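Side-chain contacts in FOKI restriction endonuclease (Planomicrobium okeanokoites, PDB 2FOK), which cleaves double-stranded DNA at a distance from its recognition sequence, as a type IIS restriction endonuclease that works by metal-ion catalysis: residues E154-Y159 / G231-K236; R164-L169 / L272-R277; K182-S187 / K225-I230. All blocks are in the same frame, centred on the assembly; numbering follows the deposited sequence.

Interaction 1: E154-Y159 / G231-K236; sequences EAISSY and GGWLDK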
loop_
_atom_site.group_PDB
_atom_site.type_symbol
_atom_site.label_atom_id
_atom_site.label_comp_id
_atom_site.label_asym_id
_atom_site.label_seq_id
_atom_site.Cartn_x
_atom_site.Cartn_y
_atom_site.Cartn_z
ATOM N N GLU A 154 -5.415 22.804 10.319
ATOM C CA GLU A 154 -4.075 23.316 10.100
ATOM C C GLU A 154 -3.095 22.171 10.251
ATOM O O GLU A 154 -2.109 22.084 9.526
ATOM C CB GLU A 154 -3.747 24.407 11.115
ATOM C CG GLU A 154 -2.258 24.610 11.315
ATOM C CD GLU A 154 -1.745 25.839 10.610
ATOM O OE1 GLU A 154 -2.578 26.608 10.075
ATOM O OE2 GLU A 154 -0.506 26.029 10.596
ATOM N N ALA A 155 -3.366 21.301 11.214
ATOM C CA ALA A 155 -2.526 20.144 11.468
ATOM C C ALA A 155 -2.490 19.240 10.238
ATOM O O ALA A 155 -1.422 18.845 9.775
ATOM C CB ALA A 155 -3.067 19.372 12.666
ATOM N N ILE A 156 -3.663 18.925 9.702
ATOM C CA ILE A 156 -3.755 18.050 8.534
ATOM C C ILE A 156 -3.188 18.659 7.257
ATOM O O ILE A 156 -2.792 17.930 6.347
ATOM C CB ILE A 156 -5.227 17.594 8.270
ATOM C CG1 ILE A 156 -5.219 16.157 7.733
ATOM C CG2 ILE A 156 -5.929 18.565 7.302
ATOM C CD1 ILE A 156 -6.606 15.484 7.616
ATOM N N SER A 157 -3.144 19.988 7.188
ATOM C CA SER A 157 -2.615 20.672 6.004
ATOM C C SER A 157 -1.092 20.551 5.912
ATOM O O SER A 157 -0.499 20.779 4.859
ATOM C CB SER A 157 -3.034 22.142 6.020
ATOM O OG SER A 157 -4.450 22.265 5.907
ATOM N N SER A 158 -0.468 20.202 7.032
ATOM C CA SER A 158 0.982 20.018 7.108
ATOM C C SER A 158 1.301 18.539 6.866
ATOM O O SER A 158 2.457 18.115 6.973
ATOM C CB SER A 158 1.478 20.400 8.495
ATOM O OG SER A 158 1.108 19.396 9.434
ATOM N N TYR A 159 0.259 17.770 6.551
ATOM C CA TYR A 159 0.341 16.329 6.297
ATOM C C TYR A 159 0.244 16.094 4.775
ATOM O O TYR A 159 -0.833 16.184 4.194
ATOM C CB TYR A 159 -0.813 15.646 7.051
ATOM C CG TYR A 159 -0.798 14.137 6.989
ATOM C CD1 TYR A 159 0.324 13.417 7.387
ATOM C CD2 TYR A 159 -1.878 13.434 6.456
ATOM C CE1 TYR A 159 0.376 12.051 7.247
ATOM C CE2 TYR A 159 -1.830 12.058 6.313
ATOM C CZ TYR A 159 -0.697 11.376 6.708
ATOM O OH TYR A 159 -0.630 10.012 6.548
ATOM N N GLY A 231 -9.015 9.945 3.755
ATOM C CA GLY A 231 -10.233 10.512 3.200
ATOM C C GLY A 231 -11.315 10.687 4.250
ATOM O O GLY A 231 -12.105 11.631 4.189
ATOM N N GLY A 232 -11.362 9.768 5.209
ATOM C CA GLY A 232 -12.341 9.859 6.280
ATOM C C GLY A 232 -12.022 11.000 7.236
ATOM O O GLY A 232 -12.923 11.631 7.795
ATOM N N TRP A 233 -10.734 11.272 7.430
ATOM C CA TRP A 233 -10.313 12.367 8.302
ATOM C C TRP A 233 -10.798 13.682 7.697
ATOM O O TRP A 233 -11.401 14.509 8.385
ATOM C CB TRP A 233 -8.781 12.393 8.431
ATOM C CG TRP A 233 -8.213 11.257 9.245
ATOM C CD1 TRP A 233 -8.904 10.389 10.066
ATOM C CD2 TRP A 233 -6.837 10.848 9.305
ATOM N NE1 TRP A 233 -8.039 9.468 10.627
ATOM C CE2 TRP A 233 -6.768 9.727 10.179
ATOM C CE3 TRP A 233 -5.658 11.316 8.707
ATOM C CZ2 TRP A 233 -5.564 9.075 10.461
ATOM C CZ3 TRP A 233 -4.466 10.671 8.986
ATOM C CH2 TRP A 233 -4.426 9.558 9.858
ATOM N N LEU A 234 -10.548 13.855 6.399
ATOM C CA LEU A 234 -10.939 15.060 5.662
ATOM C C LEU A 234 -12.450 15.247 5.568
ATOM O O LEU A 234 -12.934 16.365 5.436
ATOM C CB LEU A 234 -10.378 15.016 4.247
ATOM C CG LEU A 234 -8.868 14.938 4.068
ATOM C CD1 LEU A 234 -8.557 14.577 2.630
ATOM C CD2 LEU A 234 -8.241 16.277 4.435
ATOM N N ASP A 235 -13.189 14.146 5.613
ATOM C CA ASP A 235 -14.638 14.203 5.529
ATOM C C ASP A 235 -15.168 14.844 6.807
ATOM O O ASP A 235 -15.915 15.824 6.764
ATOM C CB ASP A 235 -15.200 12.790 5.355
ATOM C CG ASP A 235 -16.718 12.756 5.328
ATOM O OD1 ASP A 235 -17.316 13.001 4.251
ATOM O OD2 ASP A 235 -17.314 12.470 6.392
ATOM N N LYS A 236 -14.752 14.298 7.945
ATOM C CA LYS A 236 -15.176 14.797 9.239
ATOM C C LYS A 236 -14.782 16.252 9.490
ATOM O O LYS A 236 -15.354 16.907 10.362
ATOM C CB LYS A 236 -14.616 13.903 10.346
ATOM C CG LYS A 236 -15.255 12.522 10.361
ATOM C CD LYS A 236 -15.263 11.888 11.742
ATOM C CE LYS A 236 -14.207 10.779 11.840
ATOM N NZ LYS A 236 -14.233 9.841 10.680
#
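I156 and Y159 on one side and W233 and L234 on the other meet as apolar and aromatic surfaces within the helix-turn-helix-like second recognition subdomain. The reach of I156 falls to CD1 at the end of its longer branch, which lies 3.7 Å from L234 CD2 and 3.9 Å from W233 CB. This branch is extended beyond CB, but its chi1 of -145° lies well off a staggered value. Isoleucine suits the place because its longer branch carries one methyl out to both residues. L234 starts out across the line of contact, and only its terminal methyl comes near.

The side chains of Y159 and W233 cross at about a right angle, the ring planes being inclined at roughly 50°. Y159 CE2 comes up to the rim of the indole, close to the indole plane, 4.0 Å from W233 CZ3. The tyrosine takes up this place because its CG stands opposite the backbone N (chi1 -175°); its OH can then hydrogen-bond to G9 O, so the hydroxyl of this buried tyrosine has a polar partner. Where helix 146-157 ends, S158 OG donates to A155 O at 2.6 Å.

W233 also stacks on W113, and L234 rests on helix 160-169 through I165 and L166. The contact thus joins the end of helix 146-157 and Y159, at the N-cap position of helix 160-169, to the last turns of helix 222-236.

Interaction 2: R164-L169 / L272-R277; sequences RILTLL and LKVLRR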
loop_
_atom_site.group_PDB
_atom_site.type_symbol
_atom_site.label_atom_id
_atom_site.label_comp_id
_atom_site.label_asym_id
_atom_site.label_seq_id
_atom_site.Cartn_x
_atom_site.Cartn_y
_atom_site.Cartn_z
ATOM N N ARG A 164 -2.208 15.351 -0.874
ATOM C CA ARG A 164 -2.233 14.534 -2.085
ATOM C C ARG A 164 -3.645 14.055 -2.381
ATOM O O ARG A 164 -4.058 14.030 -3.533
ATOM C CB ARG A 164 -1.324 13.311 -1.950
ATOM C CG ARG A 164 -1.374 12.401 -3.165
ATOM C CD ARG A 164 -1.128 13.200 -4.454
ATOM N NE ARG A 164 -0.787 12.339 -5.586
ATOM C CZ ARG A 164 -0.449 12.783 -6.797
ATOM N NH1 ARG A 164 -0.405 14.083 -7.046
ATOM N NH2 ARG A 164 -0.171 11.923 -7.769
ATOM N N ILE A 165 -4.384 13.653 -1.353
ATOM C CA ILE A 165 -5.749 13.209 -1.589
ATOM C C ILE A 165 -6.557 14.390 -2.151
ATOM O O ILE A 165 -7.385 14.209 -3.045
ATOM C CB ILE A 165 -6.423 12.675 -0.288
ATOM C CG1 ILE A 165 -5.736 11.382 0.173
ATOM C CG2 ILE A 165 -7.901 12.386 -0.537
ATOM C CD1 ILE A 165 -6.129 10.131 -0.618
ATOM N N LEU A 166 -6.297 15.595 -1.635
ATOM C CA LEU A 166 -6.999 16.807 -2.078
ATOM C C LEU A 166 -6.667 17.190 -3.516
ATOM O O LEU A 166 -7.507 17.718 -4.238
ATOM C CB LEU A 166 -6.656 17.983 -1.168
ATOM C CG LEU A 166 -7.210 17.982 0.257
ATOM C CD1 LEU A 166 -7.010 19.378 0.836
ATOM C CD2 LEU A 166 -8.690 17.586 0.280
ATOM N N THR A 167 -5.428 16.935 -3.920
ATOM C CA THR A 167 -4.994 17.242 -5.274
ATOM C C THR A 167 -5.677 16.322 -6.273
ATOM O O THR A 167 -6.003 16.735 -7.383
ATOM C CB THR A 167 -3.462 17.089 -5.418
ATOM O OG1 THR A 167 -2.804 17.963 -4.489
ATOM C CG2 THR A 167 -3.016 17.442 -6.832
ATOM N N LEU A 168 -5.901 15.074 -5.868
ATOM C CA LEU A 168 -6.538 14.078 -6.729
ATOM C C LEU A 168 -8.039 14.288 -6.917
ATOM O O LEU A 168 -8.645 13.677 -7.788
ATOM C CB LEU A 168 -6.295 12.673 -6.171
ATOM C CG LEU A 168 -4.839 12.207 -6.148
ATOM C CD1 LEU A 168 -4.707 10.912 -5.374
ATOM C CD2 LEU A 168 -4.372 12.018 -7.565
ATOM N N LEU A 169 -8.635 15.146 -6.098
ATOM C CA LEU A 169 -10.069 15.400 -6.188
ATOM C C LEU A 169 -10.351 16.843 -6.625
ATOM O O LEU A 169 -11.504 17.242 -6.779
ATOM C CB LEU A 169 -10.722 15.141 -4.824
ATOM C CG LEU A 169 -10.716 13.728 -4.236
ATOM C CD1 LEU A 169 -11.234 13.765 -2.811
ATOM C CD2 LEU A 169 -11.597 12.813 -5.067
ATOM N N LEU A 272 -11.131 23.052 -1.344
ATOM C CA LEU A 272 -10.411 23.682 -2.449
ATOM C C LEU A 272 -9.643 24.919 -1.968
ATOM O O LEU A 272 -8.603 25.277 -2.529
ATOM C CB LEU A 272 -11.396 24.064 -3.563
ATOM C CG LEU A 272 -11.791 22.926 -4.512
ATOM C CD1 LEU A 272 -13.201 23.136 -5.034
ATOM C CD2 LEU A 272 -10.796 22.863 -5.673
ATOM N N LYS A 273 -10.172 25.568 -0.932
ATOM C CA LYS A 273 -9.546 26.751 -0.345
ATOM C C LYS A 273 -8.246 26.323 0.333
ATOM O O LYS A 273 -7.228 27.007 0.250
ATOM C CB LYS A 273 -10.459 27.375 0.715
ATOM C CG LYS A 273 -11.620 28.190 0.178
ATOM C CD LYS A 273 -12.430 28.784 1.328
ATOM C CE LYS A 273 -13.797 29.267 0.858
ATOM N NZ LYS A 273 -14.880 28.684 1.689
ATOM N N VAL A 274 -8.312 25.185 1.014
ATOM C CA VAL A 274 -7.175 24.622 1.729
ATOM C C VAL A 274 -6.128 24.193 0.706
ATOM O O VAL A 274 -4.939 24.407 0.905
ATOM C CB VAL A 274 -7.636 23.402 2.591
ATOM C CG1 VAL A 274 -6.477 22.479 2.898
ATOM C CG2 VAL A 274 -8.288 23.895 3.882
ATOM N N LEU A 275 -6.579 23.608 -0.399
ATOM C CA LEU A 275 -5.668 23.156 -1.447
ATOM C C LEU A 275 -5.073 24.349 -2.179
ATOM O O LEU A 275 -3.871 24.389 -2.452
ATOM C CB LEU A 275 -6.408 22.258 -2.454
ATOM C CG LEU A 275 -5.660 21.199 -3.280
ATOM C CD1 LEU A 275 -5.981 21.399 -4.750
ATOM C CD2 LEU A 275 -4.174 21.278 -3.060
ATOM N N ARG A 276 -5.924 25.315 -2.504
ATOM C CA ARG A 276 -5.485 26.513 -3.205
ATOM C C ARG A 276 -4.339 27.182 -2.439
ATOM O O ARG A 276 -3.313 27.533 -3.023
ATOM C CB ARG A 276 -6.665 27.482 -3.358
ATOM C CG ARG A 276 -6.759 28.165 -4.715
ATOM C CD ARG A 276 -7.856 27.557 -5.588
ATOM N NE ARG A 276 -7.653 26.129 -5.819
ATOM C CZ ARG A 276 -6.509 25.593 -6.240
ATOM N NH1 ARG A 276 -5.457 26.367 -6.479
ATOM N NH2 ARG A 276 -6.411 24.280 -6.413
ATOM N N ARG A 277 -4.514 27.344 -1.129
ATOM C CA ARG A 277 -3.488 27.958 -0.294
ATOM C C ARG A 277 -2.246 27.064 -0.162
ATOM O O ARG A 277 -1.133 27.566 -0.010
ATOM C CB ARG A 277 -4.058 28.273 1.100
ATOM C CG ARG A 277 -3.062 28.044 2.254
ATOM C CD ARG A 277 -3.481 28.716 3.557
ATOM N NE ARG A 277 -2.315 29.203 4.290
ATOM C CZ ARG A 277 -2.190 29.191 5.613
ATOM N NH1 ARG A 277 -3.171 28.713 6.373
ATOM N NH2 ARG A 277 -1.075 29.636 6.181
#
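L166 and L275 face one another with differently set first torsions: CG of L166 lies beside its backbone N (chi1 -71°), whereas CG of L275 swings over beside its carbonyl carbon (chi1 -154°). This is helix-helix packing in the second recognition subdomain, which belongs to the helix-turn-helix clan. The segments 164-169 and 272-277 of helices 160-169 and 269-279 cross steeply, at -108°, with their axes 10.0 Å apart at closest approach, so a few side chains carry the whole contact.

L166 meets both V274 and L275. Its CD1 methyl reaches V274 CG1 at 3.8 Å, the two side chains lying roughly perpendicular, while its CB sits 4.0 Å from L275 CG. The leucine branch point is therefore used against the root of its partner, and L275 CD1 reaches back to the main chain, 4.0 Å from L166 O. Valine, short and beta-branched, suits the flank of such a crossing, where little length is needed. With an alanine at L275, the methyls lying against L166 and T167 would be gone, which would probably leave a gap between the helices at their point of nearest approach.

V274 also touches I153 and S157 of helix 146-157. T167 is suited to the edge of the contact, its hydroxyl being satisfied within its own helix: OG1 hydrogen-bonds to I163 O, yet the same oxygen lies 3.9 Å from L275 CD2.

Interaction 3: K182-S187 / K225-I230; sequences KNLGFS and KYARMI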
loop_
_atom_site.group_PDB
_atom_site.type_symbol
_atom_site.label_atom_id
_atom_site.label_comp_id
_atom_site.label_asym_id
_atom_site.label_seq_id
_atom_site.Cartn_x
_atom_site.Cartn_y
_atom_site.Cartn_z
ATOM N N LYS A 182 -4.170 4.156 -5.986
ATOM C CA LYS A 182 -3.205 3.899 -7.045
ATOM C C LYS A 182 -2.238 5.062 -7.289
ATOM O O LYS A 182 -1.186 4.895 -7.915
ATOM C CB LYS A 182 -3.950 3.563 -8.335
ATOM C CG LYS A 182 -5.040 4.553 -8.689
ATOM C CD LYS A 182 -5.703 4.180 -9.999
ATOM C CE LYS A 182 -6.471 5.350 -10.559
ATOM N NZ LYS A 182 -5.978 5.719 -11.900
ATOM N N ASN A 183 -2.593 6.241 -6.795
ATOM C CA ASN A 183 -1.756 7.420 -6.962
ATOM C C ASN A 183 -1.383 8.008 -5.597
ATOM O O ASN A 183 -1.133 9.207 -5.464
ATOM C CB ASN A 183 -2.500 8.454 -7.810
ATOM C CG ASN A 183 -2.604 8.042 -9.269
ATOM O OD1 ASN A 183 -1.602 7.722 -9.908
ATOM N ND2 ASN A 183 -3.814 8.051 -9.801
ATOM N N LEU A 184 -1.331 7.131 -4.598
ATOM C CA LEU A 184 -1.024 7.510 -3.224
ATOM C C LEU A 184 0.210 6.779 -2.688
ATOM O O LEU A 184 0.310 5.548 -2.775
ATOM C CB LEU A 184 -2.238 7.210 -2.343
ATOM C CG LEU A 184 -2.153 7.459 -0.835
ATOM C CD1 LEU A 184 -1.644 8.865 -0.580
ATOM C CD2 LEU A 184 -3.535 7.271 -0.215
ATOM N N GLY A 185 1.150 7.542 -2.138
ATOM C CA GLY A 185 2.362 6.947 -1.606
ATOM C C GLY A 185 3.341 6.496 -2.680
ATOM O O GLY A 185 3.375 7.043 -3.787
ATOM N N PHE A 186 4.152 5.497 -2.344
ATOM C CA PHE A 186 5.131 4.959 -3.273
ATOM C C PHE A 186 4.493 3.765 -3.965
ATOM O O PHE A 186 4.873 2.616 -3.746
ATOM C CB PHE A 186 6.399 4.578 -2.503
ATOM C CG PHE A 186 7.112 5.765 -1.913
ATOM C CD1 PHE A 186 8.019 6.494 -2.673
ATOM C CD2 PHE A 186 6.811 6.209 -0.629
ATOM C CE1 PHE A 186 8.615 7.665 -2.165
ATOM C CE2 PHE A 186 7.399 7.371 -0.115
ATOM C CZ PHE A 186 8.302 8.099 -0.892
ATOM N N SER A 187 3.515 4.086 -4.814
ATOM C CA SER A 187 2.703 3.138 -5.576
ATOM C C SER A 187 3.337 1.889 -6.170
ATOM O O SER A 187 4.392 1.938 -6.800
ATOM C CB SER A 187 1.967 3.876 -6.699
ATOM O OG SER A 187 1.504 5.135 -6.255
ATOM N N LYS A 225 -6.184 1.455 1.782
ATOM C CA LYS A 225 -6.410 1.564 3.231
ATOM C C LYS A 225 -6.167 3.009 3.669
ATOM O O LYS A 225 -7.008 3.639 4.320
ATOM C CB LYS A 225 -5.416 0.663 3.975
ATOM C CG LYS A 225 -6.035 -0.406 4.854
ATOM C CD LYS A 225 -5.821 -1.795 4.248
ATOM C CE LYS A 225 -4.676 -2.546 4.917
ATOM N NZ LYS A 225 -4.406 -3.830 4.219
ATOM N N TYR A 226 -4.986 3.512 3.319
ATOM C CA TYR A 226 -4.579 4.876 3.633
ATOM C C TYR A 226 -5.547 5.892 3.032
ATOM O O TYR A 226 -5.926 6.843 3.703
ATOM C CB TYR A 226 -3.165 5.131 3.100
ATOM C CG TYR A 226 -2.121 4.208 3.694
ATOM C CD1 TYR A 226 -2.190 3.829 5.026
ATOM C CD2 TYR A 226 -1.068 3.716 2.927
ATOM C CE1 TYR A 226 -1.250 2.996 5.589
ATOM C CE2 TYR A 226 -0.108 2.870 3.487
ATOM C CZ TYR A 226 -0.211 2.516 4.825
ATOM O OH TYR A 226 0.725 1.690 5.422
ATOM N N ALA A 227 -5.947 5.689 1.775
ATOM C CA ALA A 227 -6.878 6.600 1.091
ATOM C C ALA A 227 -8.243 6.676 1.765
ATOM O O ALA A 227 -8.901 7.717 1.731
ATOM C CB ALA A 227 -7.071 6.171 -0.348
ATOM N N ARG A 228 -8.677 5.562 2.346
ATOM C CA ARG A 228 -9.967 5.496 3.019
ATOM C C ARG A 228 -9.862 6.209 4.361
ATOM O O ARG A 228 -10.764 6.944 4.765
ATOM C CB ARG A 228 -10.379 4.029 3.225
ATOM C CG ARG A 228 -11.326 3.794 4.403
ATOM C CD ARG A 228 -11.703 2.327 4.580
ATOM N NE ARG A 228 -10.568 1.477 4.931
ATOM C CZ ARG A 228 -9.960 1.488 6.114
ATOM N NH1 ARG A 228 -10.374 2.307 7.068
ATOM N NH2 ARG A 228 -8.934 0.678 6.348
ATOM N N MET A 229 -8.746 5.986 5.046
ATOM C CA MET A 229 -8.507 6.603 6.344
ATOM C C MET A 229 -8.307 8.102 6.195
ATOM O O MET A 229 -9.039 8.895 6.792
ATOM C CB MET A 229 -7.272 5.979 7.000
ATOM C CG MET A 229 -7.464 4.516 7.380
ATOM S SD MET A 229 -9.019 4.281 8.262
ATOM C CE MET A 229 -8.573 5.002 9.864
ATOM N N ILE A 230 -7.319 8.497 5.398
ATOM C CA ILE A 230 -7.072 9.913 5.209
ATOM C C ILE A 230 -8.325 10.600 4.683
ATOM O O ILE A 230 -8.665 11.698 5.120
ATOM C CB ILE A 230 -5.905 10.174 4.248
ATOM C CG1 ILE A 230 -4.661 9.413 4.722
ATOM C CG2 ILE A 230 -5.596 11.683 4.208
ATOM C CD1 ILE A 230 -3.522 9.396 3.720
#
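L184 points squarely at helix 222-236 and carries the loop's side of the contact, its CD2 methyl meeting Y226, A227 and I230 in turn. CG of this leucine is turned opposite the backbone N (chi1 177°), which sends the side chain straight out from the loop, and the second torsion of 51° presents CD2 to the helix. The methyl settles against the backbone at A227, 3.5 Å from A227 N and 3.7 Å from A227 CB. Alanine suits this position because its small side chain lets a methyl from the loop come right down to the helix main chain.

The neighbours of A227 bound the same methyl. Y226 offers only the base of its side chain, CB, at 4.0 Å; beyond that atom its ring leads away from the loop and meets the ring of W10, the two planes at about 45°. One turn on, I230 points toward the loop, but its CD1 stays 4.5 Å from L184 CD2, a looser touch.

The loop keeps its own shape by other means. G185 has a positive phi, a conformation that favours glycine, and F186 is the centre of an inverse gamma turn. S187 OG donates to K182 O at 3.2 Å, approaching from well above the carbonyl plane and so bridging the two ends of the segment. The carbonyl of L184 is itself taken up by S223 OG, a polar tie to helix 222-236 just before the hydrophobic patch.

I165 of helix 160-169 closes on L184 too, and P161 and A162 of that helix lie against I230. The loop following helix 177-181 is thereby packed against both helix 160-169 and helix 222-236, within the helical part of the second recognition subdomain.

Interactions 1 and 3 are buried and share helix 222-236, using its last turns and its middle respectively; Y159 of the former touches I230 of the latter. Interaction 2 is only partly buried and brings in helix 269-279, which follows strand 258-267. Helix 160-169 lies against all three, and its I165 also touches A227. All three cross-contacts are mainly apolar, but their means differ: aromatic rings enter in interaction 1, aliphatic branches at a steep helix crossing make interaction 2, and a single loop leucine serves interaction 3. A probable hydrogen bond from R164 NE to N183 O adds a polar link between interactions 2 and 3.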